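Local atomic coordinates of citryl-CoA lyase (Hydrogenobacter thermophilus, PDB entry 6HXP), a protein that probably cleaves citryl-CoA into acetyl-CoA and oxaloacetate, as a lyase of the citrate synthase family, and binds coenzyme A. Residues Y142-M153 with K183-A194. Residues are numbered along the deposited sequence; the frame is centred on the assembly and turned at random.
Sequences YKDFDPRTKRLM and KLVLNVDGAIAA. With COA (coenzyme A), chain B.
Asp146 and Val188 illustrate how a carboxylate that caps its own helix can also touch the start of the next. Asp146 is the N-cap of helix 147-153: its OD1 accepts from Arg148 N. With CG anti to the backbone N (chi1 -178°), OD2 reaches across to Val188 N at 3.0 Å, a weak, bent bond at the first turn of helix 188-194, where Asn187 is the N-cap. Arg148 grips the same carboxylate side-on, NE to OD1 at 2.9 Å and nearly straight, and NH2 to OD2. A leucine in place of Asp146 would probably leave the Arg148 guanidinium without its countercharge and less firmly fixed, and Val188 N without this weak bond. Thr149 adds a hydroxyl bond to Leu186 O, 2.8 Å from OG1, arriving from above the carbonyl plane; a water joins that same oxygen to Asp146 N.

Within this citrate synthase-family fold, helical segments 147-153 and 188-194 run at 22° to each other, their axes approaching to 8.5 Å, and the loops leading into them border the coenzyme A site. Lys143 NZ, held chiefly by His139 O, makes a weak bond to phosphate oxygen O2A, while Leu184 packs against the adenine and ribose.

Two valine methyls pack on polar groups: Val188 CG1 sits over the centre of one guanidinium face of Arg148, 3.5 Å from CZ, and Val185 CG1 lies 3.4 Å from Tyr142 O. Farther along, the contacts are apolar: Met153 CE reaches Ala194 CB at 3.9 Å, and Leu152 CD1 meets Ile192 CG1.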
ATOM      1  N   TYR A 142      22.505 -20.114  12.806  1.00 44.43           N
ATOM      2  CA  TYR A 142      23.718 -20.567  12.127  1.00 43.24           C
ATOM      3  C   TYR A 142      24.953 -19.851  12.635  1.00 48.47           C
ATOM      4  O   TYR A 142      25.099 -18.652  12.433  1.00 45.04           O
ATOM      5  CB  TYR A 142      23.587 -20.363  10.615  1.00 40.61           C
ATOM      6  CG  TYR A 142      22.498 -21.213  10.008  1.00 41.46           C
ATOM      7  CD1 TYR A 142      22.519 -22.598  10.128  1.00 43.99           C
ATOM      8  CD2 TYR A 142      21.457 -20.638   9.291  1.00 41.49           C
ATOM      9  CE1 TYR A 142      21.516 -23.387   9.575  1.00 46.34           C
ATOM     10  CE2 TYR A 142      20.408 -21.415   8.795  1.00 43.27           C
ATOM     11  CZ  TYR A 142      20.472 -22.790   8.885  1.00 48.93           C
ATOM     12  OH  TYR A 142      19.483 -23.559   8.326  1.00 49.91           O
ATOM     13  N   LYS A 143      25.830 -20.590  13.315  1.00 49.92           N
ATOM     14  CA  LYS A 143      27.069 -20.049  13.880  1.00 51.81           C
ATOM     15  C   LYS A 143      28.310 -20.593  13.188  1.00 56.72           C
ATOM     16  O   LYS A 143      29.400 -20.197  13.581  1.00 60.91           O
ATOM     17  CB  LYS A 143      27.156 -20.382  15.369  1.00 56.07           C
ATOM     18  CG  LYS A 143      25.919 -20.035  16.183  1.00 56.02           C
ATOM     19  CD  LYS A 143      25.544 -18.565  16.114  1.00 53.29           C
ATOM     20  CE  LYS A 143      24.387 -18.257  17.021  1.00 58.83           C
ATOM     21  NZ  LYS A 143      23.902 -16.872  16.832  1.00 62.11           N
ATOM     22  N   ASP A 144      28.172 -21.577  12.287  1.00 48.25           N
ATOM     23  CA  ASP A 144      29.292 -22.169  11.526  1.00 49.33           C
ATOM     24  C   ASP A 144      29.245 -21.612  10.119  1.00 50.54           C
ATOM     25  O   ASP A 144      30.211 -21.030   9.621  1.00 50.66           O
ATOM     26  CB  ASP A 144      29.169 -23.717  11.518  1.00 52.72           C
ATOM     27  CG  ASP A 144      30.268 -24.488  10.801  1.00 68.56           C
ATOM     28  OD1 ASP A 144      31.252 -23.855  10.361  1.00 70.06           O
ATOM     29  OD2 ASP A 144      30.130 -25.731  10.660  1.00 77.00           O
ATOM     30  N   PHE A 145      28.111 -21.811   9.460  1.00 42.87           N
ATOM     31  CA  PHE A 145      27.889 -21.273   8.119  1.00 38.10           C
ATOM     32  C   PHE A 145      26.413 -21.238   7.857  1.00 37.84           C
ATOM     33  O   PHE A 145      25.661 -22.011   8.458  1.00 38.97           O
ATOM     34  CB  PHE A 145      28.590 -22.100   7.011  1.00 38.90           C
ATOM     35  CG  PHE A 145      28.081 -23.516   6.829  1.00 39.70           C
ATOM     36  CD1 PHE A 145      28.567 -24.551   7.609  1.00 45.01           C
ATOM     37  CD2 PHE A 145      27.101 -23.804   5.891  1.00 38.30           C
ATOM     38  CE1 PHE A 145      28.085 -25.852   7.452  1.00 46.63           C
ATOM     39  CE2 PHE A 145      26.646 -25.103   5.711  1.00 41.62           C
ATOM     40  CZ  PHE A 145      27.143 -26.121   6.486  1.00 43.75           C
ATOM     41  N   ASP A 146      25.999 -20.320   6.982  1.00 32.28           N
ATOM     42  CA  ASP A 146      24.607 -20.212   6.552  1.00 29.48           C
ATOM     43  C   ASP A 146      24.496 -21.140   5.333  1.00 30.33           C
ATOM     44  O   ASP A 146      25.148 -20.887   4.334  1.00 27.60           O
ATOM     45  CB  ASP A 146      24.271 -18.765   6.220  1.00 27.88           C
ATOM     46  CG  ASP A 146      22.839 -18.545   5.821  1.00 28.89           C
ATOM     47  OD1 ASP A 146      22.213 -19.496   5.277  1.00 30.40           O
ATOM     48  OD2 ASP A 146      22.324 -17.447   6.075  1.00 30.42           O
ATOM     49  N   PRO A 147      23.718 -22.233   5.403  1.00 30.01           N
ATOM     50  CA  PRO A 147      23.670 -23.164   4.259  1.00 28.84           C
ATOM     51  C   PRO A 147      23.178 -22.519   2.968  1.00 28.00           C
ATOM     52  O   PRO A 147      23.531 -22.949   1.884  1.00 26.44           O
ATOM     53  CB  PRO A 147      22.752 -24.287   4.713  1.00 32.82           C
ATOM     54  CG  PRO A 147      22.208 -23.910   5.978  1.00 39.06           C
ATOM     55  CD  PRO A 147      22.867 -22.695   6.516  1.00 34.52           C
ATOM     56  N   ARG A 148      22.405 -21.451   3.086  1.00 25.81           N
ATOM     57  CA  ARG A 148      21.887 -20.768   1.913  1.00 23.02           C
ATOM     58  C   ARG A 148      23.004 -19.991   1.212  1.00 24.46           C
ATOM     59  O   ARG A 148      23.079 -19.950  -0.021  1.00 24.95           O
ATOM     60  CB  ARG A 148      20.749 -19.846   2.313  1.00 26.07           C
ATOM     61  CG  ARG A 148      19.599 -20.580   3.014  1.00 31.57           C
ATOM     62  CD  ARG A 148      18.686 -19.663   3.788  1.00 34.60           C
ATOM     63  NE  ARG A 148      19.400 -18.948   4.846  1.00 34.89           N
ATOM     64  CZ  ARG A 148      18.851 -17.967   5.556  1.00 43.30           C
ATOM     65  NH1 ARG A 148      17.577 -17.637   5.369  1.00 40.63           N
ATOM     66  NH2 ARG A 148      19.572 -17.303   6.449  1.00 36.85           N
ATOM     67  N   THR A 149      23.907 -19.414   2.015  1.00 24.01           N
ATOM     68  CA  THR A 149      25.085 -18.764   1.477  1.00 22.80           C
ATOM     69  C   THR A 149      26.001 -19.814   0.839  1.00 26.05           C
ATOM     70  O   THR A 149      26.489 -19.593  -0.267  1.00 25.73           O
ATOM     71  CB  THR A 149      25.841 -18.085   2.599  1.00 25.10           C
ATOM     72  OG1 THR A 149      25.020 -17.014   3.059  1.00 26.06           O
ATOM     73  CG2 THR A 149      27.208 -17.537   2.143  1.00 26.14           C
ATOM     74  N   LYS A 150      26.238 -20.930   1.538  1.00 25.76           N
ATOM     75  CA  LYS A 150      27.115 -21.986   1.027  1.00 26.58           C
ATOM     76  C   LYS A 150      26.593 -22.493  -0.313  1.00 28.06           C
ATOM     77  O   LYS A 150      27.377 -22.672  -1.232  1.00 27.93           O
ATOM     78  CB  LYS A 150      27.239 -23.146   2.022  1.00 29.42           C
ATOM     79  CG  LYS A 150      28.225 -24.215   1.528  1.00 36.67           C
ATOM     80  CD  LYS A 150      28.540 -25.238   2.568  1.00 45.02           C
ATOM     81  CE  LYS A 150      29.697 -26.117   2.138  1.00 59.34           C
ATOM     82  NZ  LYS A 150      29.405 -26.874   0.886  1.00 56.19           N
ATOM     83  N   ARG A 151      25.292 -22.686  -0.448  1.00 26.10           N
ATOM     84  CA  ARG A 151      24.749 -23.195  -1.700  1.00 24.41           C
ATOM     85  C   ARG A 151      25.022 -22.207  -2.849  1.00 25.86           C
ATOM     86  O   ARG A 151      25.464 -22.610  -3.935  1.00 26.54           O
ATOM     87  CB  ARG A 151      23.249 -23.445  -1.552  1.00 24.81           C
ATOM     88  CG  ARG A 151      22.539 -23.956  -2.811  1.00 24.89           C
ATOM     89  CD  ARG A 151      23.110 -25.270  -3.252  1.00 28.20           C
ATOM     90  NE  ARG A 151      22.367 -25.755  -4.407  1.00 26.97           N
ATOM     91  CZ  ARG A 151      22.865 -26.594  -5.299  1.00 37.77           C
ATOM     92  NH1 ARG A 151      24.100 -27.076  -5.154  1.00 36.72           N
ATOM     93  NH2 ARG A 151      22.148 -26.945  -6.362  1.00 36.31           N
ATOM     94  N   LEU A 152      24.742 -20.928  -2.602  1.00 23.44           N
ATOM     95  CA  LEU A 152      24.945 -19.896  -3.619  1.00 21.50           C
ATOM     96  C   LEU A 152      26.436 -19.759  -4.001  1.00 25.68           C
ATOM     97  O   LEU A 152      26.758 -19.617  -5.187  1.00 24.82           O
ATOM     98  CB  LEU A 152      24.407 -18.565  -3.154  1.00 21.16           C
ATOM     99  CG  LEU A 152      22.900 -18.437  -3.214  1.00 23.74           C
ATOM    100  CD1 LEU A 152      22.444 -17.203  -2.435  1.00 23.62           C
ATOM    101  CD2 LEU A 152      22.405 -18.331  -4.682  1.00 23.38           C
ATOM    102  N   MET A 153      27.316 -19.791  -3.015  1.00 24.43           N
ATOM    103  CA  MET A 153      28.744 -19.657  -3.259  1.00 25.17           C
ATOM    104  C   MET A 153      29.292 -20.891  -3.942  1.00 28.45           C
ATOM    105  O   MET A 153      30.181 -20.779  -4.785  1.00 29.34           O
ATOM    106  CB  MET A 153      29.543 -19.279  -1.996  1.00 26.90           C
ATOM    107  CG  MET A 153      29.175 -17.907  -1.450  1.00 28.28           C
ATOM    108  SD  MET A 153      29.483 -16.600  -2.687  1.00 31.06           S
ATOM    109  CE  MET A 153      28.930 -15.160  -1.796  1.00 30.85           C
ATOM    110  N   LYS A 183      32.734 -17.044  15.545  1.00 63.37           N
ATOM    111  CA  LYS A 183      32.368 -16.951  14.136  1.00 63.28           C
ATOM    112  C   LYS A 183      31.008 -16.284  13.932  1.00 64.72           C
ATOM    113  O   LYS A 183      30.071 -16.567  14.680  1.00 66.49           O
ATOM    114  CB  LYS A 183      32.412 -18.350  13.491  1.00 66.98           C
ATOM    115  CG  LYS A 183      32.648 -18.326  11.988  1.00 82.66           C
ATOM    116  CD  LYS A 183      32.798 -19.732  11.430  1.00 92.82           C
ATOM    117  CE  LYS A 183      33.225 -19.758   9.979  1.00108.40           C
ATOM    118  NZ  LYS A 183      32.314 -18.977   9.082  1.00117.01           N
ATOM    119  N   LEU A 184      30.928 -15.341  12.964  1.00 56.98           N
ATOM    120  CA  LEU A 184      29.704 -14.648  12.547  1.00 54.04           C
ATOM    121  C   LEU A 184      29.577 -14.964  11.044  1.00 52.07           C
ATOM    122  O   LEU A 184      30.391 -14.502  10.252  1.00 52.72           O
ATOM    123  CB  LEU A 184      29.785 -13.127  12.729  1.00 54.95           C
ATOM    124  CG  LEU A 184      29.221 -12.556  14.016  1.00 62.81           C
ATOM    125  CD1 LEU A 184      29.682 -11.149  14.195  1.00 64.47           C
ATOM    126  CD2 LEU A 184      27.723 -12.593  14.018  1.00 66.83           C
ATOM    127  N   VAL A 185      28.538 -15.679  10.666  1.00 40.17           N
ATOM    128  CA  VAL A 185      28.404 -16.153   9.281  1.00 35.59           C
ATOM    129  C   VAL A 185      28.096 -15.053   8.299  1.00 34.91           C
ATOM    130  O   VAL A 185      27.390 -14.096   8.630  1.00 35.67           O
ATOM    131  CB  VAL A 185      27.344 -17.286   9.187  1.00 36.38           C
ATOM    132  CG1 VAL A 185      27.635 -18.418  10.179  1.00 38.86           C
ATOM    133  CG2 VAL A 185      25.933 -16.761   9.350  1.00 35.11           C
ATOM    134  N   LEU A 186      28.500 -15.271   7.050  1.00 31.19           N
ATOM    135  CA  LEU A 186      28.024 -14.467   5.918  1.00 28.89           C
ATOM    136  C   LEU A 186      26.604 -15.008   5.690  1.00 29.93           C
ATOM    137  O   LEU A 186      26.446 -16.161   5.306  1.00 28.69           O
ATOM    138  CB  LEU A 186      28.896 -14.695   4.683  1.00 28.67           C
ATOM    139  CG  LEU A 186      28.389 -14.031   3.392  1.00 28.97           C
ATOM    140  CD1 LEU A 186      28.364 -12.541   3.510  1.00 27.80           C
ATOM    141  CD2 LEU A 186      29.237 -14.435   2.205  1.00 30.35           C
ATOM    142  N   ASN A 187      25.590 -14.237   5.993  1.00 26.80           N
ATOM    143  CA  ASN A 187      24.209 -14.700   5.876  1.00 26.63           C
ATOM    144  C   ASN A 187      23.707 -14.549   4.467  1.00 27.60           C
ATOM    145  O   ASN A 187      24.371 -13.943   3.599  1.00 25.99           O
ATOM    146  CB  ASN A 187      23.280 -14.045   6.923  1.00 28.09           C
ATOM    147  CG  ASN A 187      23.070 -12.571   6.740  1.00 33.93           C
ATOM    148  OD1 ASN A 187      22.828 -12.095   5.632  1.00 30.00           O
ATOM    149  ND2 ASN A 187      23.044 -11.828   7.860  1.00 29.74           N
ATOM    150  N   VAL A 188      22.516 -15.088   4.179  1.00 26.52           N
ATOM    151  CA  VAL A 188      22.001 -15.079   2.820  1.00 27.29           C
ATOM    152  C   VAL A 188      21.823 -13.670   2.249  1.00 26.92           C
ATOM    153  O   VAL A 188      21.995 -13.453   1.043  1.00 25.89           O
ATOM    154  CB  VAL A 188      20.715 -15.937   2.714  1.00 31.29           C
ATOM    155  CG1 VAL A 188      19.513 -15.262   3.409  1.00 33.38           C
ATOM    156  CG2 VAL A 188      20.420 -16.289   1.275  1.00 31.52           C
ATOM    157  N   ASP A 189      21.578 -12.666   3.110  1.00 26.52           N
ATOM    158  CA  ASP A 189      21.477 -11.286   2.602  1.00 26.28           C
ATOM    159  C   ASP A 189      22.856 -10.846   2.086  1.00 26.59           C
ATOM    160  O   ASP A 189      22.956 -10.235   1.020  1.00 25.16           O
ATOM    161  CB  ASP A 189      21.066 -10.281   3.695  1.00 28.08           C
ATOM    162  CG  ASP A 189      19.690 -10.456   4.262  1.00 45.23           C
ATOM    163  OD1 ASP A 189      18.809 -10.907   3.521  1.00 44.72           O
ATOM    164  OD2 ASP A 189      19.488 -10.101   5.461  1.00 52.40           O
ATOM    165  N   GLY A 190      23.901 -11.127   2.855  1.00 24.66           N
ATOM    166  CA  GLY A 190      25.251 -10.788   2.429  1.00 25.02           C
ATOM    167  C   GLY A 190      25.638 -11.550   1.164  1.00 24.98           C
ATOM    168  O   GLY A 190      26.308 -11.013   0.277  1.00 24.52           O
ATOM    169  N   ALA A 191      25.232 -12.837   1.062  1.00 24.39           N
ATOM    170  CA  ALA A 191      25.544 -13.678  -0.122  1.00 24.14           C
ATOM    171  C   ALA A 191      24.891 -13.115  -1.395  1.00 24.44           C
ATOM    172  O   ALA A 191      25.566 -12.925  -2.421  1.00 24.32           O
ATOM    173  CB  ALA A 191      25.067 -15.091   0.112  1.00 24.81           C
ATOM    174  N   ILE A 192      23.605 -12.785  -1.319  1.00 23.13           N
ATOM    175  CA  ILE A 192      22.919 -12.189  -2.472  1.00 22.06           C
ATOM    176  C   ILE A 192      23.523 -10.839  -2.797  1.00 22.46           C
ATOM    177  O   ILE A 192      23.755 -10.503  -3.958  1.00 22.51           O
ATOM    178  CB  ILE A 192      21.416 -12.111  -2.173  1.00 25.02           C
ATOM    179  CG1 ILE A 192      20.840 -13.535  -2.136  1.00 26.40           C
ATOM    180  CG2 ILE A 192      20.734 -11.255  -3.197  1.00 26.47           C
ATOM    181  CD1 ILE A 192      19.447 -13.589  -1.664  1.00 34.84           C
ATOM    182  N   ALA A 193      23.827 -10.037  -1.772  1.00 21.33           N
ATOM    183  CA  ALA A 193      24.477  -8.759  -1.999  1.00 20.97           C
ATOM    184  C   ALA A 193      25.829  -8.940  -2.728  1.00 22.67           C
ATOM    185  O   ALA A 193      26.133  -8.174  -3.645  1.00 23.43           O
ATOM    186  CB  ALA A 193      24.701  -8.043  -0.672  1.00 21.78           C
ATOM    187  N   ALA A 194      26.640  -9.957  -2.334  1.00 22.72           N
ATOM    188  CA  ALA A 194      27.909 -10.185  -2.982  1.00 22.89           C
ATOM    189  C   ALA A 194      27.721 -10.568  -4.443  1.00 22.75           C
ATOM    190  O   ALA A 194      28.428 -10.075  -5.327  1.00 24.12           O
ATOM    191  CB  ALA A 194      28.650 -11.303  -2.269  1.00 25.55           C
TER
HETATM  192  N1A COA B 300      28.554  -7.130  12.887  0.73121.98           N
HETATM  193  C2A COA B 300      29.245  -6.930  14.015  0.73122.09           C
HETATM  194  N3A COA B 300      29.021  -7.433  15.234  0.73122.41           N
HETATM  195  C4A COA B 300      27.941  -8.226  15.239  0.73123.10           C
HETATM  196  C5A COA B 300      27.125  -8.520  14.157  0.73122.76           C
HETATM  197  C6A COA B 300      27.469  -7.938  12.922  0.73121.89           C
HETATM  198  N6A COA B 300      26.799  -8.160  11.788  0.73121.23           N
HETATM  199  N7A COA B 300      26.112  -9.390  14.530  0.73123.11           N
HETATM  200  C8A COA B 300      26.342  -9.609  15.801  0.73123.70           C
HETATM  201  N9A COA B 300      27.435  -8.945  16.295  0.73124.16           N
HETATM  202  C1B COA B 300      28.021  -9.050  17.632  0.73125.09           C
HETATM  203  C2B COA B 300      27.040  -9.414  18.761  0.73125.60           C
HETATM  204  O2B COA B 300      26.643  -8.243  19.467  0.73125.44           O
HETATM  205  C3B COA B 300      27.913 -10.325  19.617  0.73126.66           C
HETATM  206  O3B COA B 300      28.851  -9.536  20.385  0.73127.99           O
HETATM  207  P3B COA B 300      29.517  -9.943  21.810  0.73128.04           P
HETATM  208  O7A COA B 300      28.984 -11.247  22.317  0.73128.02           O
HETATM  209  O8A COA B 300      31.031  -9.975  21.575  0.73127.15           O
HETATM  210  O9A COA B 300      29.210  -8.770  22.750  0.73128.20           O
HETATM  211  C4B COA B 300      28.729 -11.075  18.571  0.73126.10           C
HETATM  212  O4B COA B 300      29.025 -10.052  17.598  0.73125.40           O
HETATM  213  C5B COA B 300      28.044 -12.226  17.876  0.73126.21           C
HETATM  214  O5B COA B 300      27.324 -13.037  18.826  0.73126.37           O
HETATM  215  P1A COA B 300      26.057 -13.946  18.371  0.73126.57           P
HETATM  216  O1A COA B 300      25.392 -14.538  19.554  0.73127.39           O
HETATM  217  O2A COA B 300      26.605 -14.971  17.376  0.73126.44           O
HETATM  218  O3A COA B 300      25.055 -13.003  17.568  0.73125.25           O
HETATM  219  P2A COA B 300      23.588 -12.469  17.882  0.73124.61           P
HETATM  220  O4A COA B 300      22.705 -13.588  18.284  0.73125.00           O
HETATM  221  O5A COA B 300      23.740 -11.388  18.955  0.73124.93           O
HETATM  222  O6A COA B 300      23.055 -11.687  16.552  0.73123.02           O
HETATM  223  CBP COA B 300      21.470 -11.239  14.759  0.73119.32           C
HETATM  224  CCP COA B 300      22.047 -12.281  15.712  0.73121.15           C
HETATM  225  CDP COA B 300      20.870 -11.976  13.552  0.73119.16           C
HETATM  226  CEP COA B 300      20.348 -10.491  15.491  0.73119.21           C
HETATM  227  CAP COA B 300      22.522 -10.207  14.274  0.73117.82           C
HETATM  228  OAP COA B 300      23.795 -10.778  14.009  0.73117.39           O
HETATM  229  C9P COA B 300      22.061  -9.367  13.086  0.73116.64           C
HETATM  230  O9P COA B 300      21.327  -8.397  13.259  0.73116.92           O
HETATM  231  N8P COA B 300      22.529  -9.721  11.886  0.73115.02           N
HETATM  232  C7P COA B 300      22.308  -8.924  10.686  0.73113.39           C
HETATM  233  C6P COA B 300      23.174  -7.679  10.668  0.73111.92           C
HETATM  234  C5P COA B 300      22.727  -6.679   9.629  0.73110.82           C
HETATM  235  O5P COA B 300      22.683  -6.978   8.437  0.73110.14           O
HETATM  236  N4P COA B 300      22.422  -5.464  10.088  0.73110.50           N
HETATM  237  C3P COA B 300      22.494  -4.249   9.286  0.73110.24           C
HETATM  238  C2P COA B 300      21.384  -4.120   8.261  0.73110.22           C
HETATM  239  S1P COA B 300      19.807  -4.236   9.148  0.73111.08           S
HETATM  240  O   HOH W   1      26.443 -16.306  12.826  1.00 39.25           O
HETATM  241  O   HOH W   2      27.854 -18.587   5.652  1.00 31.06           O